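Local coordinates for protein prolyl-tRNA synthetase (PDB 3IAL) that probably catalyses the ATP-dependent attachment of L-proline to tRNA(Pro), and holds prolyl-adenylate in this structure, at residues R461-T466 with V500-G505; Q76-T81 with I145-T150. All coordinates share one frame; numbering follows the deposited sequence.

Contact 1: residues R461-T466 with V500-G505; sequences RFPFYT and VCALSG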
ATOM      1  N   ARG B 461      37.939   9.310   0.363  1.00 31.08           N
ATOM      2  CA  ARG B 461      38.117   8.998  -1.047  1.00 32.66           C
ATOM      3  C   ARG B 461      39.607   8.940  -1.353  1.00 32.08           C
ATOM      4  O   ARG B 461      40.356   9.816  -0.950  1.00 33.56           O
ATOM      5  CB  ARG B 461      37.440  10.073  -1.888  1.00 34.33           C
ATOM      6  CG  ARG B 461      37.418   9.816  -3.383  1.00 36.38           C
ATOM      7  CD  ARG B 461      36.673  10.936  -4.060  1.00 36.75           C
ATOM      8  NE  ARG B 461      36.689  10.843  -5.520  1.00 37.52           N
ATOM      9  CZ  ARG B 461      37.611  11.390  -6.314  1.00 38.15           C
ATOM     10  NH1 ARG B 461      38.641  12.060  -5.808  1.00 32.72           N
ATOM     11  NH2 ARG B 461      37.508  11.252  -7.634  1.00 41.57           N
ATOM     12  N   PHE B 462      40.041   7.893  -2.039  1.00 31.65           N
ATOM     13  CA  PHE B 462      41.466   7.691  -2.278  1.00 31.14           C
ATOM     14  C   PHE B 462      41.720   6.870  -3.533  1.00 31.35           C
ATOM     15  O   PHE B 462      40.993   5.911  -3.808  1.00 30.26           O
ATOM     16  CB  PHE B 462      42.130   7.024  -1.063  1.00 31.05           C
ATOM     17  CG  PHE B 462      41.578   5.655  -0.716  1.00 31.83           C
ATOM     18  CD1 PHE B 462      42.214   4.500  -1.152  1.00 33.10           C
ATOM     19  CD2 PHE B 462      40.459   5.524   0.086  1.00 31.71           C
ATOM     20  CE1 PHE B 462      41.723   3.239  -0.818  1.00 33.37           C
ATOM     21  CE2 PHE B 462      39.965   4.267   0.431  1.00 33.21           C
ATOM     22  CZ  PHE B 462      40.596   3.126  -0.022  1.00 33.99           C
ATOM     23  N   PRO B 463      42.756   7.245  -4.307  1.00 31.26           N
ATOM     24  CA  PRO B 463      43.109   6.400  -5.449  1.00 31.71           C
ATOM     25  C   PRO B 463      43.595   5.039  -4.950  1.00 30.88           C
ATOM     26  O   PRO B 463      44.244   4.959  -3.897  1.00 30.96           O
ATOM     27  CB  PRO B 463      44.222   7.178  -6.166  1.00 31.14           C
ATOM     28  CG  PRO B 463      44.699   8.209  -5.191  1.00 32.99           C
ATOM     29  CD  PRO B 463      43.642   8.414  -4.154  1.00 31.41           C
ATOM     30  N   PHE B 464      43.267   3.988  -5.693  1.00 27.54           N
ATOM     31  CA  PHE B 464      43.519   2.623  -5.254  1.00 28.75           C
ATOM     32  C   PHE B 464      43.856   1.748  -6.460  1.00 28.31           C
ATOM     33  O   PHE B 464      43.343   1.975  -7.555  1.00 28.73           O
ATOM     34  CB  PHE B 464      42.281   2.104  -4.509  1.00 24.99           C
ATOM     35  CG  PHE B 464      42.482   0.793  -3.806  1.00 27.49           C
ATOM     36  CD1 PHE B 464      43.408   0.666  -2.785  1.00 29.02           C
ATOM     37  CD2 PHE B 464      41.704  -0.309  -4.143  1.00 27.04           C
ATOM     38  CE1 PHE B 464      43.575  -0.555  -2.121  1.00 29.75           C
ATOM     39  CE2 PHE B 464      41.859  -1.518  -3.497  1.00 28.52           C
ATOM     40  CZ  PHE B 464      42.800  -1.646  -2.481  1.00 31.85           C
ATOM     41  N   TYR B 465      44.697   0.741  -6.240  1.00 28.98           N
ATOM     42  CA  TYR B 465      45.327  -0.010  -7.331  1.00 32.07           C
ATOM     43  C   TYR B 465      44.476  -1.104  -8.004  1.00 31.98           C
ATOM     44  O   TYR B 465      44.862  -1.608  -9.056  1.00 31.93           O
ATOM     45  CB  TYR B 465      46.647  -0.623  -6.837  1.00 33.61           C
ATOM     46  CG  TYR B 465      46.490  -1.930  -6.095  1.00 35.84           C
ATOM     47  CD1 TYR B 465      46.649  -3.151  -6.760  1.00 37.08           C
ATOM     48  CD2 TYR B 465      46.176  -1.954  -4.744  1.00 31.75           C
ATOM     49  CE1 TYR B 465      46.508  -4.349  -6.094  1.00 36.63           C
ATOM     50  CE2 TYR B 465      46.026  -3.149  -4.071  1.00 36.40           C
ATOM     51  CZ  TYR B 465      46.200  -4.345  -4.751  1.00 37.11           C
ATOM     52  OH  TYR B 465      46.047  -5.540  -4.090  1.00 42.15           O
ATOM     53  N   THR B 466      43.346  -1.484  -7.411  1.00 30.49           N
ATOM     54  CA  THR B 466      42.537  -2.568  -7.962  1.00 30.78           C
ATOM     55  C   THR B 466      41.060  -2.500  -7.559  1.00 31.29           C
ATOM     56  O   THR B 466      40.709  -1.987  -6.500  1.00 30.73           O
ATOM     57  CB  THR B 466      43.083  -3.941  -7.523  1.00 30.73           C
ATOM     58  OG1 THR B 466      42.379  -4.973  -8.214  1.00 34.30           O
ATOM     59  CG2 THR B 466      42.914  -4.148  -6.008  1.00 32.37           C
ATOM     60  N   VAL B 500      48.768   7.472  -8.323  1.00 34.62           N
ATOM     61  CA  VAL B 500      49.207   6.257  -7.637  1.00 34.68           C
ATOM     62  C   VAL B 500      48.267   5.893  -6.501  1.00 33.07           C
ATOM     63  O   VAL B 500      47.626   6.757  -5.909  1.00 33.47           O
ATOM     64  CB  VAL B 500      50.650   6.380  -7.079  1.00 35.74           C
ATOM     65  CG1 VAL B 500      51.668   6.533  -8.241  1.00 39.05           C
ATOM     66  CG2 VAL B 500      50.754   7.538  -6.072  1.00 34.75           C
ATOM     67  N   CYS B 501      48.201   4.598  -6.211  1.00 33.30           N
ATOM     68  CA  CYS B 501      47.381   4.063  -5.134  1.00 32.07           C
ATOM     69  C   CYS B 501      47.870   4.592  -3.797  1.00 31.68           C
ATOM     70  O   CYS B 501      49.053   4.475  -3.484  1.00 32.94           O
ATOM     71  CB  CYS B 501      47.448   2.533  -5.146  1.00 33.19           C
ATOM     72  SG  CYS B 501      46.682   1.687  -3.740  1.00 34.62           S
ATOM     73  N   ALA B 502      46.950   5.152  -3.011  1.00 29.71           N
ATOM     74  CA  ALA B 502      47.257   5.687  -1.677  1.00 30.10           C
ATOM     75  C   ALA B 502      47.836   4.660  -0.702  1.00 28.81           C
ATOM     76  O   ALA B 502      48.497   5.034   0.263  1.00 26.58           O
ATOM     77  CB  ALA B 502      46.003   6.297  -1.061  1.00 28.61           C
ATOM     78  N   LEU B 503      47.565   3.375  -0.927  1.00 29.15           N
ATOM     79  CA  LEU B 503      47.910   2.354   0.054  1.00 29.19           C
ATOM     80  C   LEU B 503      49.124   1.500  -0.328  1.00 31.23           C
ATOM     81  O   LEU B 503      49.958   1.213   0.526  1.00 32.34           O
ATOM     82  CB  LEU B 503      46.695   1.474   0.345  1.00 28.06           C
ATOM     83  CG  LEU B 503      45.449   2.227   0.833  1.00 29.85           C
ATOM     84  CD1 LEU B 503      44.356   1.251   1.217  1.00 26.27           C
ATOM     85  CD2 LEU B 503      45.758   3.169   2.005  1.00 25.02           C
ATOM     86  N   SER B 504      49.225   1.111  -1.597  1.00 33.68           N
ATOM     87  CA  SER B 504      50.279   0.202  -2.067  1.00 34.38           C
ATOM     88  C   SER B 504      51.411   0.907  -2.803  1.00 36.96           C
ATOM     89  O   SER B 504      52.505   0.353  -2.927  1.00 39.19           O
ATOM     90  CB  SER B 504      49.680  -0.850  -3.011  1.00 35.49           C
ATOM     91  OG  SER B 504      49.181  -0.252  -4.203  1.00 32.65           O
ATOM     92  N   GLY B 505      51.147   2.107  -3.313  1.00 38.32           N
ATOM     93  CA  GLY B 505      52.106   2.816  -4.157  1.00 38.98           C
ATOM     94  C   GLY B 505      52.061   2.429  -5.630  1.00 39.58           C
ATOM     95  O   GLY B 505      52.715   3.070  -6.458  1.00 39.52           O
TER
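In the C-terminal domain of the synthetase, F464 and P463 at the end of strand 459-464 pack against C501 and A502 in the loop before strand 510-515. The loop turns tightly here and is closed by a backbone bond from G505 N to C501 O. One backbone hydrogen bond joins the two segments: A502 N donates to P463 O at 2.9 Å. C501 CA makes a CA-H...O contact with the same oxygen.

The C501 sulfur lies opposite its own backbone N about CA-CB (chi1 172°). There it accepts the N-H groups of both L503 and S504. It also meets two rings. SG lies 3.6 Å from F464 CD1, oblique to that ring, and it sits at the edge of the Y465 ring, near its plane. Y465 CD2 in turn lies over one face of F464.

L503 CD1 touches both phenylalanines, with CE1 of F462 and CE1 of F464 each 3.9 Å away. A502 CB rests on F462 CB. F462 also packs on I449 of helix 446-455 and on M512 of strand 510-515. P463 CG comes within 3.3 Å of V500 O. S504 OG is hydrogen-bonded to K506 N and lies 3.5 Å from Y465 CD2.

Contact 2: residues Q76-T81 with I145-T150; sequences QILFPT and IHQTCT. With GOL (glycerol), chain G.
Q147 reaches from strand 143-152 to the backbone of I77 and F79. Its CB lies 3.2 Å from I77 O. CG stands between the backbone N and carbonyl carbon (chi1 65°), and the chain then runs extended to the amide. OE1 accepts the N-H of F79, with 2.8 Å from OE1 to N and a C=O...N angle of 161°. The same oxygen sits at the edge of the F79 ring, whose plane is 78° from the amide. L78 CD1 lies 3.8 Å from Q147 OE1. NE2 donates to E172 OE1 and to a water that bonds weakly to P80 O. With both ends engaged, the amide is fixed in its rotation.

Q76 pairs with H146 in a short parallel bridge, and I77 N donates to H146 O at 2.9 Å. Q76 CA lies over one face of the H146 ring, a CH-pi contact with 3.8 Å from CA to the ring centroid. N171 holds H146 ND1. A second water links Q76 NE2, I77 O and T148 N. I77 CD1 meets I145 CD1 at 3.5 Å.

A glycerol, probably from the crystallisation liquor, hydrogen-bonds through O3 to T150 OG1 at 2.7 Å and weakly to T81 OG1. The glycerol also bonds R120 and T150 of the second subunit, while T81 OG1 bonds E167 of that subunit. This pairing at the dimer interface is consistent with motif 1, ending in its proline P80, lying beside a motif 2 strand of the class II synthetase core.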
ATOM      1  N   GLN B  76       3.142  -3.398 -10.432  1.00 26.56           N
ATOM      2  CA  GLN B  76       3.074  -3.773  -9.039  1.00 27.75           C
ATOM      3  C   GLN B  76       2.366  -5.113  -8.903  1.00 28.19           C
ATOM      4  O   GLN B  76       1.397  -5.387  -9.609  1.00 27.45           O
ATOM      5  CB  GLN B  76       2.365  -2.714  -8.192  1.00 28.01           C
ATOM      6  CG  GLN B  76       2.665  -2.917  -6.690  1.00 29.48           C
ATOM      7  CD  GLN B  76       2.257  -1.742  -5.819  1.00 29.12           C
ATOM      8  OE1 GLN B  76       1.812  -0.720  -6.316  1.00 32.63           O
ATOM      9  NE2 GLN B  76       2.402  -1.896  -4.511  1.00 28.10           N
ATOM     10  N   ILE B  77       2.883  -5.945  -8.006  1.00 26.60           N
ATOM     11  CA  ILE B  77       2.303  -7.231  -7.700  1.00 26.17           C
ATOM     12  C   ILE B  77       2.424  -7.476  -6.205  1.00 25.06           C
ATOM     13  O   ILE B  77       2.968  -6.639  -5.476  1.00 23.24           O
ATOM     14  CB  ILE B  77       3.039  -8.368  -8.456  1.00 29.87           C
ATOM     15  CG1 ILE B  77       4.493  -8.498  -7.987  1.00 26.07           C
ATOM     16  CG2 ILE B  77       2.987  -8.131  -9.959  1.00 32.29           C
ATOM     17  CD1 ILE B  77       5.206  -9.680  -8.604  1.00 33.30           C
ATOM     18  N   LEU B  78       1.921  -8.619  -5.747  1.00 23.24           N
ATOM     19  CA  LEU B  78       2.196  -9.066  -4.378  1.00 24.11           C
ATOM     20  C   LEU B  78       2.322 -10.585  -4.288  1.00 23.71           C
ATOM     21  O   LEU B  78       1.421 -11.326  -4.716  1.00 20.88           O
ATOM     22  CB  LEU B  78       1.122  -8.576  -3.401  1.00 24.76           C
ATOM     23  CG  LEU B  78       1.373  -8.895  -1.911  1.00 25.88           C
ATOM     24  CD1 LEU B  78       2.668  -8.241  -1.441  1.00 23.65           C
ATOM     25  CD2 LEU B  78       0.217  -8.433  -1.042  1.00 25.55           C
ATOM     26  N   PHE B  79       3.449 -11.018  -3.717  1.00 23.59           N
ATOM     27  CA  PHE B  79       3.729 -12.409  -3.431  1.00 22.37           C
ATOM     28  C   PHE B  79       3.365 -12.701  -1.979  1.00 23.94           C
ATOM     29  O   PHE B  79       3.310 -11.778  -1.168  1.00 22.89           O
ATOM     30  CB  PHE B  79       5.219 -12.722  -3.655  1.00 23.69           C
ATOM     31  CG  PHE B  79       5.531 -13.254  -5.025  1.00 25.42           C
ATOM     32  CD1 PHE B  79       5.414 -12.446  -6.141  1.00 29.15           C
ATOM     33  CD2 PHE B  79       5.930 -14.571  -5.194  1.00 29.07           C
ATOM     34  CE1 PHE B  79       5.690 -12.939  -7.411  1.00 32.04           C
ATOM     35  CE2 PHE B  79       6.215 -15.064  -6.448  1.00 32.19           C
ATOM     36  CZ  PHE B  79       6.091 -14.247  -7.564  1.00 29.71           C
ATOM     37  N   PRO B  80       3.127 -13.992  -1.650  1.00 23.86           N
ATOM     38  CA  PRO B  80       2.995 -14.444  -0.268  1.00 24.50           C
ATOM     39  C   PRO B  80       4.243 -14.180   0.562  1.00 24.51           C
ATOM     40  O   PRO B  80       5.343 -14.069   0.021  1.00 24.11           O
ATOM     41  CB  PRO B  80       2.798 -15.954  -0.407  1.00 24.12           C
ATOM     42  CG  PRO B  80       2.242 -16.143  -1.751  1.00 24.43           C
ATOM     43  CD  PRO B  80       2.895 -15.099  -2.595  1.00 24.77           C
ATOM     44  N   THR B  81       4.053 -14.086   1.870  1.00 23.86           N
ATOM     45  CA  THR B  81       5.136 -13.835   2.812  1.00 22.70           C
ATOM     46  C   THR B  81       5.979 -15.082   3.020  1.00 22.51           C
ATOM     47  O   THR B  81       7.170 -14.998   3.333  1.00 25.08           O
ATOM     48  CB  THR B  81       4.555 -13.402   4.173  1.00 21.36           C
ATOM     49  OG1 THR B  81       3.723 -12.256   3.980  1.00 19.98           O
ATOM     50  CG2 THR B  81       5.655 -13.085   5.187  1.00 21.36           C
ATOM     51  N   ILE B 145       8.456  -6.420 -12.545  1.00 24.24           N
ATOM     52  CA  ILE B 145       7.514  -6.300 -11.450  1.00 21.83           C
ATOM     53  C   ILE B 145       8.151  -5.673 -10.216  1.00 22.63           C
ATOM     54  O   ILE B 145       9.353  -5.485 -10.157  1.00 24.81           O
ATOM     55  CB  ILE B 145       6.851  -7.664 -11.118  1.00 22.57           C
ATOM     56  CG1 ILE B 145       7.884  -8.757 -10.817  1.00 23.69           C
ATOM     57  CG2 ILE B 145       5.949  -8.120 -12.293  1.00 22.47           C
ATOM     58  CD1 ILE B 145       8.507  -8.699  -9.455  1.00 24.09           C
ATOM     59  N   HIS B 146       7.319  -5.317  -9.246  1.00 22.89           N
ATOM     60  CA  HIS B 146       7.798  -4.850  -7.960  1.00 23.45           C
ATOM     61  C   HIS B 146       6.696  -5.031  -6.936  1.00 23.45           C
ATOM     62  O   HIS B 146       5.529  -5.139  -7.301  1.00 21.80           O
ATOM     63  CB  HIS B 146       8.224  -3.382  -8.027  1.00 22.89           C
ATOM     64  CG  HIS B 146       7.090  -2.437  -8.228  1.00 22.17           C
ATOM     65  ND1 HIS B 146       6.463  -1.795  -7.180  1.00 25.40           N
ATOM     66  CD2 HIS B 146       6.452  -2.040  -9.351  1.00 22.80           C
ATOM     67  CE1 HIS B 146       5.494  -1.033  -7.654  1.00 25.55           C
ATOM     68  NE2 HIS B 146       5.459  -1.170  -8.966  1.00 21.55           N
ATOM     69  N   GLN B 147       7.076  -5.076  -5.664  1.00 22.12           N
ATOM     70  CA  GLN B 147       6.117  -5.169  -4.578  1.00 20.96           C
ATOM     71  C   GLN B 147       6.577  -4.373  -3.366  1.00 23.08           C
ATOM     72  O   GLN B 147       7.765  -4.270  -3.088  1.00 25.14           O
ATOM     73  CB  GLN B 147       5.872  -6.618  -4.181  1.00 20.56           C
ATOM     74  CG  GLN B 147       7.069  -7.338  -3.591  1.00 22.75           C
ATOM     75  CD  GLN B 147       6.744  -8.775  -3.250  1.00 26.10           C
ATOM     76  OE1 GLN B 147       5.664  -9.266  -3.585  1.00 24.69           O
ATOM     77  NE2 GLN B 147       7.682  -9.464  -2.589  1.00 21.03           N
ATOM     78  N   THR B 148       5.605  -3.806  -2.668  1.00 23.28           N
ATOM     79  CA  THR B 148       5.828  -3.080  -1.436  1.00 24.50           C
ATOM     80  C   THR B 148       5.299  -4.001  -0.369  1.00 23.45           C
ATOM     81  O   THR B 148       4.147  -4.418  -0.430  1.00 23.24           O
ATOM     82  CB  THR B 148       5.036  -1.771  -1.415  1.00 23.58           C
ATOM     83  OG1 THR B 148       5.560  -0.900  -2.419  1.00 24.19           O
ATOM     84  CG2 THR B 148       5.106  -1.109  -0.035  1.00 20.75           C
ATOM     85  N   CYS B 149       6.144  -4.339   0.590  1.00 22.34           N
ATOM     86  CA  CYS B 149       5.788  -5.337   1.592  1.00 25.43           C
ATOM     87  C   CYS B 149       6.815  -5.281   2.709  1.00 25.00           C
ATOM     88  O   CYS B 149       7.683  -4.408   2.714  1.00 26.10           O
ATOM     89  CB  CYS B 149       5.762  -6.743   0.972  1.00 23.41           C
ATOM     90  SG  CYS B 149       7.410  -7.372   0.457  1.00 26.58           S
ATOM     91  N   THR B 150       6.726  -6.218   3.645  1.00 24.87           N
ATOM     92  CA  THR B 150       7.752  -6.352   4.661  1.00 24.10           C
ATOM     93  C   THR B 150       8.532  -7.638   4.414  1.00 23.75           C
ATOM     94  O   THR B 150       7.989  -8.615   3.868  1.00 22.67           O
ATOM     95  CB  THR B 150       7.181  -6.276   6.093  1.00 25.84           C
ATOM     96  OG1 THR B 150       6.514  -7.496   6.449  1.00 21.89           O
ATOM     97  CG2 THR B 150       6.218  -5.109   6.215  1.00 17.83           C
TER
HETATM   98  C1  GOL G 605       2.611  -9.566   6.101  1.00 44.60           C
HETATM   99  O1  GOL G 605       1.331  -9.399   6.629  1.00 45.57           O
HETATM  100  C2  GOL G 605       3.048  -8.243   5.501  1.00 51.20           C
HETATM  101  O2  GOL G 605       1.992  -7.533   4.887  1.00 53.85           O
HETATM  102  C3  GOL G 605       4.062  -8.573   4.441  1.00 51.36           C
HETATM  103  O3  GOL G 605       5.126  -9.311   5.003  1.00 46.18           O
HETATM  104  O   HOH W   1       2.844  -4.549  -3.663  1.00 23.29           O
HETATM  105  O   HOH W   2       7.742 -12.377  -1.669  1.00 24.09           O

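From the N terminus the chain first meets contact 2. It joins the loop 76-81, just after helix 52-71, to strand 143-152. The 63 residues between include helix 124-134, which packs on F79 and I145. Contact 2 has closed before contact 1 opens, so the two loops follow in series and neither nest nor cross. Contact 1 closes a shorter loop of 33 residues, with helix 472-482 and strand 485-489 inside it. The centres are about 42 Å apart and the two contacts do not touch. Contact 2 belongs to the class II core at the interface with the second subunit. Contact 1 ties the C-terminal domain together, and strand 485-489 pairs with strand 207-211 of the core.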